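Local coordinates for Mll3558 protein (Mesorhizobium loti, PDB 3RD6) that is of unknown function but belongs to the AHA1 family, relatives of the activator of Hsp90 ATPase, and has a Bet v 1-like fold, at residues 128-131 against 132-136. Numbering follows the deposited sequence.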
ATOM      1  N   VAL A 128     -16.934   4.932   7.001  1.00 61.77           N
ATOM      2  CA  VAL A 128     -15.795   5.569   7.637  1.00 64.32           C
ATOM      3  C   VAL A 128     -14.965   6.475   6.730  1.00 59.35           C
ATOM      4  O   VAL A 128     -14.483   6.058   5.683  1.00 61.33           O
ATOM      5  CB  VAL A 128     -14.861   4.494   8.267  1.00 70.92           C
ATOM      6  CG1 VAL A 128     -13.561   5.125   8.749  1.00 78.12           C
ATOM      7  CG2 VAL A 128     -15.571   3.823   9.421  1.00 71.09           C
ATOM      8  N   ASP A 129     -14.829   7.731   7.143  1.00 57.43           N
ATOM      9  CA  ASP A 129     -14.006   8.694   6.421  1.00 59.20           C
ATOM     10  C   ASP A 129     -13.077   9.277   7.468  1.00 55.29           C
ATOM     11  O   ASP A 129     -13.355  10.316   8.062  1.00 53.32           O
ATOM     12  CB  ASP A 129     -14.830   9.819   5.787  1.00 60.23           C
ATOM     13  CG  ASP A 129     -13.970  10.755   4.925  1.00 64.97           C
ATOM     14  OD1 ASP A 129     -12.973  11.302   5.445  1.00 55.71           O
ATOM     15  OD2 ASP A 129     -14.285  10.940   3.728  1.00 67.62           O
ATOM     16  N   SER A 130     -11.974   8.580   7.701  1.00 51.90           N
ATOM     17  CA  SER A 130     -10.992   9.000   8.680  1.00 46.36           C
ATOM     18  C   SER A 130      -9.863   9.794   8.044  1.00 41.99           C
ATOM     19  O   SER A 130      -8.915  10.175   8.723  1.00 43.52           O
ATOM     20  CB  SER A 130     -10.431   7.767   9.408  1.00 51.30           C
ATOM     21  OG  SER A 130     -10.059   6.746   8.493  1.00 51.28           O
ATOM     22  N   ALA A 131      -9.964  10.055   6.745  1.00 44.78           N
ATOM     23  CA  ALA A 131      -8.916  10.795   6.045  1.00 49.74           C
ATOM     24  C   ALA A 131      -8.565  12.063   6.814  1.00 51.09           C
ATOM     25  O   ALA A 131      -7.398  12.336   7.100  1.00 43.90           O
ATOM     26  CB  ALA A 131      -9.382  11.142   4.640  1.00 45.73           C
ATOM     27  N   LYS A 132      -9.601  12.813   7.170  1.00 50.50           N
ATOM     28  CA  LYS A 132      -9.461  14.069   7.890  1.00 46.68           C
ATOM     29  C   LYS A 132      -8.743  13.856   9.212  1.00 43.95           C
ATOM     30  O   LYS A 132      -7.706  14.495   9.476  1.00 32.62           O
ATOM     31  CB  LYS A 132     -10.843  14.678   8.123  1.00 53.22           C
ATOM     32  CG  LYS A 132     -11.620  14.977   6.831  1.00 63.36           C
ATOM     33  CD  LYS A 132     -11.697  13.760   5.902  1.00 65.36           C
ATOM     34  CE  LYS A 132     -12.537  14.019   4.654  1.00 61.80           C
ATOM     35  NZ  LYS A 132     -12.122  15.242   3.914  1.00 55.28           N
ATOM     36  N   GLY A 133      -9.291  12.949  10.028  1.00 32.49           N
ATOM     37  CA  GLY A 133      -8.697  12.633  11.317  1.00 37.73           C
ATOM     38  C   GLY A 133      -7.292  12.044  11.238  1.00 41.40           C
ATOM     39  O   GLY A 133      -6.464  12.270  12.128  1.00 44.67           O
ATOM     40  N   ARG A 134      -7.015  11.295  10.170  1.00 38.05           N
ATOM     41  CA  ARG A 134      -5.711  10.680   9.993  0.50 26.76           C
ATOM     42  C   ARG A 134      -4.660  11.708   9.593  1.00 29.63           C
ATOM     43  O   ARG A 134      -3.520  11.629  10.057  1.00 40.98           O
ATOM     44  CB  ARG A 134      -5.764   9.556   8.955  0.50 30.98           C
ATOM     45  CG  ARG A 134      -4.602   8.578   9.085  0.50 25.07           C
ATOM     46  CD  ARG A 134      -4.590   7.522   7.985  0.50 38.87           C
ATOM     47  NE  ARG A 134      -5.791   6.691   7.954  0.50 35.41           N
ATOM     48  CZ  ARG A 134      -6.244   5.980   8.979  0.50 36.61           C
ATOM     49  NH1 ARG A 134      -5.598   5.996  10.128  0.50 31.98           N
ATOM     50  NH2 ARG A 134      -7.342   5.252   8.853  0.50 19.34           N
ATOM     51  N   GLU A 135      -5.009  12.679   8.753  1.00 41.61           N
ATOM     52  CA  GLU A 135      -4.009  13.681   8.393  1.00 49.37           C
ATOM     53  C   GLU A 135      -3.707  14.530   9.625  1.00 54.00           C
ATOM     54  O   GLU A 135      -2.567  14.944   9.836  1.00 57.80           O
ATOM     55  CB  GLU A 135      -4.490  14.606   7.280  1.00 49.89           C
ATOM     56  CG  GLU A 135      -3.366  15.525   6.798  1.00 49.02           C
ATOM     57  CD  GLU A 135      -3.860  16.732   6.018  1.00 56.25           C
ATOM     58  OE1 GLU A 135      -4.811  16.594   5.205  1.00 51.95           O
ATOM     59  OE2 GLU A 135      -3.273  17.824   6.220  1.00 44.38           O
ATOM     60  N   GLU A 136      -4.739  14.782  10.432  1.00 51.75           N
ATOM     61  CA  GLU A 136      -4.601  15.579  11.640  1.00 59.01           C
ATOM     62  C   GLU A 136      -3.552  14.964  12.555  1.00 54.87           C
ATOM     63  O   GLU A 136      -2.669  15.659  13.056  1.00 57.88           O
ATOM     64  CB  GLU A 136      -5.946  15.653  12.359  1.00 67.82           C
ATOM     65  CG  GLU A 136      -6.046  16.753  13.415  1.00 72.21           C
ATOM     66  CD  GLU A 136      -7.447  16.880  13.994  1.00 81.11           C
ATOM     67  OE1 GLU A 136      -8.407  17.069  13.215  1.00 77.18           O
ATOM     68  OE2 GLU A 136      -7.583  16.798  15.233  1.00 76.83           O
TER
HETATM   69  O   HOH W   1     -11.709  12.135   9.945  1.00 38.17           O
HETATM   70  O   HOH W   2      -6.971  14.514   4.866  1.00 53.61           O
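The first turn of the C-terminal helix 131-148, the long helix of this Bet v 1-like fold, forms where the loop after strand 113-125 runs into it. Two i to i+4 backbone bonds cross from the loop end into the helix. Arg134 N donates to Ser130 O at 2.6 Å, and Glu135 N donates to Ala131 O at 2.9 Å. A water bridges the loop to the helix start. It accepts from Gly133 N at 2.6 Å and donates to Asp129 O. The chi1 of -175° turns the Asp129 carboxylate away from its own N, and Asp129 CG lies 3.6 Å from Lys132 CE on the bent lysine chain. The place of Asp129 OD1 is doubtful, as it sits too close to that chain in the model. The opposite charges come near without a salt bridge, with Asp129 OD1 about 4.3 Å from Lys132 NZ. Replacing Asp129 by alanine is likely to leave the Lys132 ammonium without this nearby negative charge. The Arg134 chain bends at chi3 (-60°). Its NH2 comes 3.1 Å from Ser130 OG, which lies oblique to the guanidinium and at an angle too poor for a hydrogen bond. Arg134 also touches Phe124 and Tyr89 of the sheet. Glu135 forms a salt bridge with Arg139 through OE2. A second water donates to Glu135 OE1 at 3.0 Å and, weakly, to Ala131 O at 3.1 Å.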